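PDB 5ENU: alkyl hydroperoxide reductase/ Thiol specific antioxidant/ Mal allergen from Burkholderia ambifaria, which probably reduces hydrogen peroxide and alkyl hydroperoxides with a reactive cysteine thiol, as other peroxiredoxins of the AhpC/TSA family do. Local coordinates for residues Asp85-Lys90 against Phe95-Asp100. Residues are numbered along the deposited sequence; the frame is centred on the assembly and turned at random.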
# COMPACT_ATOMS: atom_id res chain seq x y z
N ASP A 85 13.88 -3.54 -4.87
CA ASP A 85 14.30 -4.74 -5.60
C ASP A 85 14.93 -5.75 -4.64
O ASP A 85 14.67 -6.96 -4.74
CB ASP A 85 15.31 -4.37 -6.68
CG ASP A 85 14.68 -3.74 -7.91
OD1 ASP A 85 13.45 -3.87 -8.12
OD2 ASP A 85 15.43 -3.09 -8.67
N ASN A 86 15.78 -5.27 -3.74
CA ASN A 86 16.44 -6.14 -2.77
C ASN A 86 15.42 -6.76 -1.82
O ASN A 86 15.47 -7.97 -1.54
CB ASN A 86 17.50 -5.35 -2.00
CG ASN A 86 18.78 -5.21 -2.79
OD1 ASN A 86 19.33 -6.21 -3.27
ND2 ASN A 86 19.27 -3.98 -2.95
N PHE A 87 14.50 -5.94 -1.30
CA PHE A 87 13.53 -6.41 -0.32
C PHE A 87 12.57 -7.41 -0.96
O PHE A 87 12.27 -8.46 -0.37
CB PHE A 87 12.79 -5.18 0.22
CG PHE A 87 11.84 -5.44 1.37
CD1 PHE A 87 12.27 -6.07 2.53
CD2 PHE A 87 10.54 -4.96 1.33
CE1 PHE A 87 11.40 -6.26 3.59
CE2 PHE A 87 9.69 -5.14 2.38
CZ PHE A 87 10.11 -5.79 3.51
N LYS A 88 12.08 -7.11 -2.17
CA LYS A 88 11.23 -8.05 -2.89
C LYS A 88 11.94 -9.38 -3.15
O LYS A 88 11.34 -10.45 -3.02
CB LYS A 88 10.77 -7.41 -4.21
CG LYS A 88 9.90 -8.30 -5.10
CD LYS A 88 9.49 -7.55 -6.35
CE LYS A 88 8.91 -8.46 -7.41
NZ LYS A 88 7.55 -8.92 -7.10
N ALA A 89 13.23 -9.32 -3.53
CA ALA A 89 13.99 -10.55 -3.76
C ALA A 89 14.19 -11.34 -2.47
O ALA A 89 14.05 -12.57 -2.45
CB ALA A 89 15.33 -10.20 -4.41
N LYS A 90 14.53 -10.65 -1.37
CA LYS A 90 14.78 -11.34 -0.11
C LYS A 90 13.55 -12.08 0.38
O LYS A 90 13.66 -13.20 0.89
CB LYS A 90 15.23 -10.32 0.94
CG LYS A 90 15.48 -10.94 2.31
CD LYS A 90 16.24 -10.03 3.24
CE LYS A 90 15.41 -8.92 3.73
NZ LYS A 90 16.17 -8.14 4.74
N PHE A 95 4.32 -9.79 -5.79
CA PHE A 95 3.54 -8.61 -6.11
C PHE A 95 4.48 -7.42 -6.11
O PHE A 95 5.60 -7.51 -5.58
CB PHE A 95 2.37 -8.43 -5.13
CG PHE A 95 2.79 -8.39 -3.68
CD1 PHE A 95 3.33 -7.23 -3.13
CD2 PHE A 95 2.61 -9.50 -2.86
CE1 PHE A 95 3.71 -7.18 -1.78
CE2 PHE A 95 2.98 -9.45 -1.51
CZ PHE A 95 3.53 -8.30 -0.99
N PRO A 96 4.07 -6.30 -6.72
CA PRO A 96 4.98 -5.16 -6.87
C PRO A 96 5.07 -4.29 -5.62
O PRO A 96 4.19 -4.28 -4.78
CB PRO A 96 4.35 -4.33 -8.01
CG PRO A 96 3.18 -5.13 -8.51
CD PRO A 96 2.82 -6.14 -7.48
N LEU A 97 6.17 -3.53 -5.55
CA LEU A 97 6.36 -2.49 -4.55
C LEU A 97 6.56 -1.15 -5.26
O LEU A 97 7.47 -1.02 -6.09
CB LEU A 97 7.59 -2.78 -3.68
CG LEU A 97 7.56 -4.10 -2.90
CD1 LEU A 97 8.91 -4.29 -2.19
CD2 LEU A 97 6.39 -4.16 -1.90
N ILE A 98 5.73 -0.16 -4.91
CA ILE A 98 5.88 1.20 -5.44
C ILE A 98 6.91 1.96 -4.61
O ILE A 98 6.87 1.93 -3.37
CB ILE A 98 4.52 1.94 -5.42
CG1 ILE A 98 3.66 1.46 -6.60
CG2 ILE A 98 4.73 3.44 -5.47
CD1 ILE A 98 2.20 1.96 -6.56
N SER A 99 7.83 2.64 -5.29
CA SER A 99 8.78 3.55 -4.64
C SER A 99 8.17 4.95 -4.62
O SER A 99 8.13 5.64 -5.64
CB SER A 99 10.12 3.57 -5.37
OG SER A 99 10.95 4.56 -4.77
N ASP A 100 7.67 5.36 -3.46
CA ASP A 100 7.05 6.67 -3.30
C ASP A 100 8.05 7.65 -2.69
O ASP A 100 7.76 8.39 -1.76
CB ASP A 100 5.80 6.54 -2.43
CG ASP A 100 4.89 7.75 -2.54
OD1 ASP A 100 4.63 8.22 -3.67
OD2 ASP A 100 4.43 8.23 -1.50
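Lys88 and Phe87 of helix 81-91 meet Leu97 of strand 97-99 and the loop residue Phe95 just before it. Lys88 carries the polar part. Its chain leaves the helix with CG anti to the backbone N (chi1 178°) and runs straight out to CE. The bend at chi4 (74°) then turns NZ off this line. This brings Lys88 NZ to the backbone O of Phe95, a hydrogen bond of 2.8 Å. The ammonium group approaches well off the plane of the peptide carbonyl, tilted by 62°, so the bond is not directed along a lone pair. Lys88 CE also lies near this oxygen, 3.9 Å from Phe95 O. NZ has a second carbonyl partner, Leu93 O, in the connection after the helix. One lysine thus ties its helix to two backbone oxygens of the link that leads into the strand.

The rest of the contact is apolar. Leu97 points its CD1 methyl at the helix, between Phe87 and the base of Lys88. Leu97 CD1 is 3.9 Å from Phe87 CD2 and 4.2 Å from Lys88 CB. The methyl meets the phenyl ring at its rim, near the ring plane, rather than over a face. The two side chains run roughly perpendicular to each other. Phe87 also touches Asp47, Asn48 and Thr53, while Leu97 touches Tyr44 and His84. The Phe95 side chain turns the other way, onto strand 71-77 and Phe59 of helix 50-68.

The helix and strand belong to the beta-alpha-beta unit 71-77, 81-91, 97-99. Its two strands pair in parallel, and the helix packs on one side of them. Such a crossover is part of the thioredoxin fold that peroxiredoxins share.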